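Local coordinates for 2S Albumin protein (Dolichos, PDB 6IX1) that is a seed albumin of the hemopexin-repeat type, probably a storage protein that may also bind small ligands or metal ions, at residues I4-F18 against D172-F186. Residues are numbered along the deposited sequence; the frame is centred on the assembly and turned at random.
With SO4 (sulfate ion), chain D.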
loop_
_atom_site.group_PDB
_atom_site.type_symbol
_atom_site.label_atom_id
_atom_site.label_comp_id
_atom_site.label_asym_id
_atom_site.label_seq_id
_atom_site.Cartn_x
_atom_site.Cartn_y
_atom_site.Cartn_z
ATOM N N ILE A 4 2.972 -9.275 4.694
ATOM C CA ILE A 4 2.487 -8.471 3.553
ATOM C C ILE A 4 3.520 -7.411 3.177
ATOM O O ILE A 4 3.901 -6.612 4.061
ATOM C CB ILE A 4 1.077 -7.929 3.815
ATOM C CG1 ILE A 4 0.103 -9.097 4.029
ATOM C CG2 ILE A 4 0.606 -7.031 2.712
ATOM C CD1 ILE A 4 -1.296 -8.713 4.545
ATOM N N ASN A 5 3.954 -7.365 1.942
ATOM C CA ASN A 5 4.929 -6.406 1.463
ATOM C C ASN A 5 4.292 -5.202 0.804
ATOM O O ASN A 5 4.969 -4.162 0.784
ATOM C CB ASN A 5 5.910 -7.030 0.466
ATOM C CG ASN A 5 6.604 -8.205 1.041
ATOM O OD1 ASN A 5 6.358 -9.366 0.719
ATOM N ND2 ASN A 5 7.619 -7.900 1.824
ATOM N N ALA A 6 3.091 -5.255 0.310
ATOM C CA ALA A 6 2.411 -4.106 -0.249
ATOM C C ALA A 6 0.924 -4.353 -0.326
ATOM O O ALA A 6 0.520 -5.545 -0.404
ATOM C CB ALA A 6 2.991 -3.773 -1.622
ATOM N N ALA A 7 0.139 -3.320 -0.439
ATOM C CA ALA A 7 -1.298 -3.475 -0.680
ATOM C C ALA A 7 -1.840 -2.290 -1.441
ATOM O O ALA A 7 -1.261 -1.162 -1.379
ATOM C CB ALA A 7 -1.979 -3.605 0.666
ATOM N N PHE A 8 -2.974 -2.448 -2.098
ATOM C CA PHE A 8 -3.730 -1.287 -2.578
ATOM C C PHE A 8 -5.204 -1.637 -2.686
ATOM O O PHE A 8 -5.587 -2.817 -2.808
ATOM C CB PHE A 8 -3.144 -0.723 -3.884
ATOM C CG PHE A 8 -3.288 -1.540 -5.141
ATOM C CD1 PHE A 8 -4.501 -1.587 -5.830
ATOM C CD2 PHE A 8 -2.198 -2.240 -5.593
ATOM C CE1 PHE A 8 -4.587 -2.326 -6.995
ATOM C CE2 PHE A 8 -2.302 -2.943 -6.800
ATOM C CZ PHE A 8 -3.508 -3.015 -7.467
ATOM N N ARG A 9 -6.006 -0.602 -2.599
ATOM C CA ARG A 9 -7.462 -0.673 -2.634
ATOM C C ARG A 9 -7.947 -0.708 -4.077
ATOM O O ARG A 9 -7.595 0.155 -4.899
ATOM C CB ARG A 9 -8.014 0.586 -1.923
ATOM C CG ARG A 9 -9.515 0.652 -1.910
ATOM C CD ARG A 9 -10.101 1.895 -1.328
ATOM N NE ARG A 9 -9.689 3.082 -2.037
ATOM C CZ ARG A 9 -9.986 4.325 -1.609
ATOM N NH1 ARG A 9 -10.563 4.525 -0.464
ATOM N NH2 ARG A 9 -9.529 5.359 -2.332
ATOM N N SER A 10 -8.761 -1.719 -4.413
ATOM C CA SER A 10 -9.276 -1.831 -5.768
ATOM C C SER A 10 -10.386 -0.800 -5.983
ATOM O O SER A 10 -11.116 -0.419 -5.084
ATOM C CB SER A 10 -9.854 -3.204 -6.000
ATOM O OG SER A 10 -10.335 -3.291 -7.307
ATOM N N SER A 11 -10.578 -0.454 -7.268
ATOM C CA SER A 11 -11.836 0.176 -7.712
ATOM C C SER A 11 -13.093 -0.682 -7.445
ATOM O O SER A 11 -14.160 -0.125 -7.265
ATOM C CB SER A 11 -11.735 0.523 -9.176
ATOM O OG SER A 11 -11.572 -0.686 -9.901
ATOM N N ARG A 12 -12.917 -1.979 -7.298
ATOM C CA ARG A 12 -14.059 -2.870 -6.992
ATOM C C ARG A 12 -14.361 -2.825 -5.531
ATOM O O ARG A 12 -13.393 -2.992 -4.697
ATOM C CB ARG A 12 -13.695 -4.274 -7.459
ATOM C CG ARG A 12 -13.612 -4.407 -8.984
ATOM C CD ARG A 12 -14.927 -4.239 -9.670
ATOM N NE ARG A 12 -14.875 -4.224 -11.058
ATOM C CZ ARG A 12 -15.030 -5.290 -11.850
ATOM N NH1 ARG A 12 -15.079 -6.493 -11.324
ATOM N NH2 ARG A 12 -15.097 -5.127 -13.156
ATOM N N ALA A 13 -15.598 -2.640 -5.147
ATOM C CA ALA A 13 -15.957 -2.406 -3.755
ATOM C C ALA A 13 -15.448 -3.537 -2.877
ATOM O O ALA A 13 -15.647 -4.730 -3.140
ATOM C CB ALA A 13 -17.436 -2.198 -3.597
ATOM N N TYR A 14 -14.800 -3.147 -1.791
ATOM C CA TYR A 14 -14.330 -4.092 -0.768
ATOM C C TYR A 14 -13.424 -5.187 -1.305
ATOM O O TYR A 14 -13.332 -6.246 -0.701
ATOM C CB TYR A 14 -15.458 -4.598 0.149
ATOM C CG TYR A 14 -15.982 -3.465 0.986
ATOM C CD1 TYR A 14 -15.332 -3.130 2.156
ATOM C CD2 TYR A 14 -17.058 -2.657 0.638
ATOM C CE1 TYR A 14 -15.696 -1.998 2.879
ATOM C CE2 TYR A 14 -17.417 -1.515 1.340
ATOM C CZ TYR A 14 -16.753 -1.203 2.501
ATOM O OH TYR A 14 -17.100 -0.117 3.273
ATOM N N GLU A 15 -12.643 -4.829 -2.316
ATOM C CA GLU A 15 -11.542 -5.684 -2.772
ATOM C C GLU A 15 -10.187 -4.992 -2.493
ATOM O O GLU A 15 -10.041 -3.780 -2.742
ATOM C CB GLU A 15 -11.676 -6.042 -4.257
ATOM C CG GLU A 15 -12.920 -6.818 -4.514
ATOM C CD GLU A 15 -13.097 -7.346 -5.932
ATOM O OE1 GLU A 15 -12.090 -7.602 -6.603
ATOM O OE2 GLU A 15 -14.283 -7.617 -6.271
ATOM N N VAL A 16 -9.233 -5.814 -2.076
ATOM C CA VAL A 16 -7.865 -5.367 -1.784
ATOM C C VAL A 16 -6.903 -6.368 -2.452
ATOM O O VAL A 16 -7.173 -7.576 -2.543
ATOM C CB VAL A 16 -7.580 -5.224 -0.271
ATOM C CG1 VAL A 16 -7.773 -6.555 0.504
ATOM C CG2 VAL A 16 -6.167 -4.703 -0.022
ATOM N N TYR A 17 -5.816 -5.817 -2.980
ATOM C CA TYR A 17 -4.700 -6.617 -3.470
ATOM C C TYR A 17 -3.570 -6.606 -2.443
ATOM O O TYR A 17 -3.178 -5.527 -1.988
ATOM C CB TYR A 17 -4.181 -6.048 -4.793
ATOM C CG TYR A 17 -5.119 -6.170 -5.970
ATOM C CD1 TYR A 17 -6.055 -5.201 -6.180
ATOM C CD2 TYR A 17 -5.122 -7.259 -6.837
ATOM C CE1 TYR A 17 -6.964 -5.252 -7.216
ATOM C CE2 TYR A 17 -6.015 -7.309 -7.903
ATOM C CZ TYR A 17 -6.979 -6.315 -8.071
ATOM O OH TYR A 17 -7.917 -6.321 -9.072
ATOM N N PHE A 18 -3.095 -7.771 -2.077
ATOM C CA PHE A 18 -1.961 -7.953 -1.175
ATOM C C PHE A 18 -0.828 -8.623 -1.919
ATOM O O PHE A 18 -1.057 -9.678 -2.506
ATOM C CB PHE A 18 -2.277 -8.812 0.045
ATOM C CG PHE A 18 -3.276 -8.262 1.023
ATOM C CD1 PHE A 18 -3.144 -7.026 1.530
ATOM C CD2 PHE A 18 -4.321 -9.016 1.503
ATOM C CE1 PHE A 18 -4.014 -6.530 2.469
ATOM C CE2 PHE A 18 -5.156 -8.562 2.485
ATOM C CZ PHE A 18 -5.011 -7.293 2.968
ATOM N N ASP A 172 5.297 -1.502 6.914
ATOM C CA ASP A 172 5.660 -2.405 5.807
ATOM C C ASP A 172 4.649 -2.358 4.657
ATOM O O ASP A 172 5.032 -2.622 3.525
ATOM C CB ASP A 172 5.811 -3.837 6.288
ATOM C CG ASP A 172 7.056 -4.035 7.134
ATOM O OD1 ASP A 172 8.029 -3.273 6.996
ATOM O OD2 ASP A 172 7.012 -4.942 7.976
ATOM N N ALA A 173 3.356 -2.140 4.956
ATOM C CA ALA A 173 2.347 -2.132 3.886
ATOM C C ALA A 173 1.125 -1.405 4.422
ATOM O O ALA A 173 0.951 -1.332 5.667
ATOM C CB ALA A 173 1.967 -3.553 3.435
ATOM N N SER A 174 0.269 -0.926 3.549
ATOM C CA SER A 174 -0.931 -0.211 4.000
ATOM C C SER A 174 -1.876 -0.099 2.816
ATOM O O SER A 174 -1.426 -0.065 1.707
ATOM C CB SER A 174 -0.564 1.202 4.535
ATOM O OG SER A 174 0.251 1.945 3.590
ATOM N N PHE A 175 -3.125 0.073 3.149
ATOM C CA PHE A 175 -4.080 0.505 2.112
ATOM C C PHE A 175 -5.239 1.266 2.746
ATOM O O PHE A 175 -5.614 1.053 3.903
ATOM C CB PHE A 175 -4.594 -0.705 1.291
ATOM C CG PHE A 175 -5.548 -1.619 1.977
ATOM C CD1 PHE A 175 -5.082 -2.579 2.849
ATOM C CD2 PHE A 175 -6.907 -1.546 1.712
ATOM C CE1 PHE A 175 -5.975 -3.458 3.469
ATOM C CE2 PHE A 175 -7.793 -2.401 2.364
ATOM C CZ PHE A 175 -7.345 -3.322 3.247
ATOM N N ALA A 176 -5.820 2.138 1.960
ATOM C CA ALA A 176 -7.004 2.837 2.390
ATOM C C ALA A 176 -8.228 1.917 2.259
ATOM O O ALA A 176 -8.356 1.202 1.268
ATOM C CB ALA A 176 -7.238 3.995 1.450
ATOM N N SER A 177 -9.084 1.958 3.252
ATOM C CA SER A 177 -10.325 1.157 3.178
ATOM C C SER A 177 -11.349 1.768 2.246
ATOM O O SER A 177 -11.312 2.979 2.005
ATOM C CB SER A 177 -10.918 1.062 4.569
ATOM O OG SER A 177 -12.029 0.247 4.578
ATOM N N HIS A 178 -12.252 0.939 1.760
ATOM C CA HIS A 178 -13.464 1.472 1.127
ATOM C C HIS A 178 -14.366 2.198 2.114
ATOM O O HIS A 178 -15.207 2.963 1.692
ATOM C CB HIS A 178 -14.219 0.298 0.453
ATOM C CG HIS A 178 -13.515 -0.167 -0.792
ATOM N ND1 HIS A 178 -12.534 -1.114 -0.784
ATOM C CD2 HIS A 178 -13.658 0.224 -2.086
ATOM C CE1 HIS A 178 -12.129 -1.325 -2.022
ATOM N NE2 HIS A 178 -12.782 -0.524 -2.820
ATOM N N LYS A 179 -14.182 1.852 3.378
ATOM C CA LYS A 179 -14.932 2.548 4.428
ATOM C C LYS A 179 -14.132 3.764 4.859
ATOM O O LYS A 179 -13.141 3.655 5.569
ATOM C CB LYS A 179 -15.205 1.636 5.601
ATOM C CG LYS A 179 -16.028 2.229 6.725
ATOM C CD LYS A 179 -16.220 1.288 7.892
ATOM C CE LYS A 179 -16.839 1.941 9.107
ATOM N NZ LYS A 179 -18.162 2.480 8.750
ATOM N N GLU A 180 -14.442 4.916 4.295
ATOM C CA GLU A 180 -13.670 6.139 4.566
ATOM C C GLU A 180 -13.984 6.590 5.967
ATOM O O GLU A 180 -15.099 6.372 6.408
ATOM C CB GLU A 180 -14.027 7.225 3.568
ATOM C CG GLU A 180 -13.553 6.909 2.156
ATOM C CD GLU A 180 -13.750 8.121 1.261
ATOM O OE1 GLU A 180 -14.782 8.764 1.383
ATOM O OE2 GLU A 180 -12.934 8.363 0.426
ATOM N N PRO A 181 -13.042 7.250 6.704
ATOM C CA PRO A 181 -11.646 7.474 6.330
ATOM C C PRO A 181 -10.738 6.503 7.079
ATOM O O PRO A 181 -9.842 6.858 7.852
ATOM C CB PRO A 181 -11.437 8.859 6.895
ATOM C CG PRO A 181 -12.208 8.850 8.186
ATOM C CD PRO A 181 -13.367 7.897 7.983
ATOM N N GLU A 182 -10.998 5.223 6.882
ATOM C CA GLU A 182 -10.209 4.174 7.543
ATOM C C GLU A 182 -9.033 3.750 6.642
ATOM O O GLU A 182 -9.074 3.846 5.420
ATOM C CB GLU A 182 -11.051 2.994 7.977
ATOM C CG GLU A 182 -12.130 3.394 8.918
ATOM C CD GLU A 182 -12.992 2.306 9.521
ATOM O OE1 GLU A 182 -12.850 1.133 9.168
ATOM O OE2 GLU A 182 -13.864 2.713 10.346
ATOM N N ALA A 183 -8.030 3.204 7.295
ATOM C CA ALA A 183 -6.861 2.645 6.624
ATOM C C ALA A 183 -6.313 1.504 7.434
ATOM O O ALA A 183 -6.484 1.501 8.650
ATOM C CB ALA A 183 -5.803 3.683 6.413
ATOM N N TYR A 184 -5.623 0.585 6.770
ATOM C CA TYR A 184 -4.990 -0.566 7.422
ATOM C C TYR A 184 -3.476 -0.383 7.289
ATOM O O TYR A 184 -2.987 -0.139 6.194
ATOM C CB TYR A 184 -5.401 -1.864 6.743
ATOM C CG TYR A 184 -6.810 -2.220 6.966
ATOM C CD1 TYR A 184 -7.801 -1.757 6.134
ATOM C CD2 TYR A 184 -7.189 -2.995 8.046
ATOM C CE1 TYR A 184 -9.136 -2.034 6.408
ATOM C CE2 TYR A 184 -8.513 -3.272 8.319
ATOM C CZ TYR A 184 -9.503 -2.861 7.450
ATOM O OH TYR A 184 -10.829 -3.100 7.686
ATOM N N LEU A 185 -2.789 -0.532 8.427
ATOM C CA LEU A 185 -1.302 -0.401 8.455
ATOM C C LEU A 185 -0.791 -1.790 8.909
ATOM O O LEU A 185 -1.296 -2.382 9.852
ATOM C CB LEU A 185 -0.848 0.653 9.484
ATOM C CG LEU A 185 -1.551 2.004 9.402
ATOM C CD1 LEU A 185 -0.928 2.897 10.470
ATOM C CD2 LEU A 185 -1.332 2.651 8.027
ATOM N N PHE A 186 0.217 -2.241 8.204
ATOM C CA PHE A 186 0.820 -3.553 8.474
ATOM C C PHE A 186 2.318 -3.371 8.779
ATOM O O PHE A 186 2.991 -2.601 8.142
ATOM C CB PHE A 186 0.718 -4.452 7.231
ATOM C CG PHE A 186 -0.689 -4.735 6.796
ATOM C CD1 PHE A 186 -1.378 -3.913 5.975
ATOM C CD2 PHE A 186 -1.359 -5.804 7.291
ATOM C CE1 PHE A 186 -2.706 -4.180 5.648
ATOM C CE2 PHE A 186 -2.683 -6.119 7.051
ATOM C CZ PHE A 186 -3.353 -5.284 6.191
HETATM S S SO4 D . -10.544 -5.329 10.782
HETATM O O1 SO4 D . -11.460 -6.144 11.502
HETATM O O2 SO4 D . -11.328 -4.487 9.946
HETATM O O3 SO4 D . -9.731 -6.098 9.989
HETATM O O4 SO4 D . -9.703 -4.539 11.636
HETATM O O HOH W 1 6.761 -7.511 5.856
HETATM O O HOH W 2 1.556 -0.754 0.517
HETATM O O HOH W 3 -10.554 7.484 -0.290
#
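Ala6 and Phe8 run beside Ala173 and Phe175, strands 6-9 and 173-176 lying 4° from parallel with their axes 5.1 Å apart. Between them a water accepts from both Ala7 N and Ser174 N, bridging the two backbones. Val16 plants CG2 squarely over the centre of the Phe175 ring, 3.5 Å from its centroid. The ring reaches that methyl because Phe175 CG sits between backbone N and carbonyl carbon (chi1 73°), while Ala7 CB touches CD1. Further along, Phe18 meets Phe175 and Phe186 obliquely, and Ile4 CD1 lies over a face of the Phe186 ring in a CH-pi contact.

At the other end His178 is driven into the turn that joins strands 6-9 and 15-20. Its NE2 donates to Ser10 O at 2.8 Å, in the carbonyl plane though bent at the hydrogen (136°), and ND1 is tied to Tyr29 OH. Arg9 CG presses on one imidazole face, 3.6 Å from the centroid; Ala13 CA and Tyr14 N cover the other. His178 CB in turn sits over the middle of the Tyr14 ring. Cut back to an alanine, His178 would lose its ring, which is likely to leave Ser10 O and Tyr29 OH without their mate and a gap between Arg9 and the 12-15 turn. Arg9, bent at chi3, swings NH1 to Ser177 O (3.0 Å), and a water links the same nitrogen to Glu180 OE2. Ala176 O, buried beneath the arginine's methylenes, finds no polar partner.

Matching inner strands of the first and last four-stranded antiparallel sheets thus meet near the central axis, as blades do in the four-bladed beta-propeller of hemopexin-fold proteins.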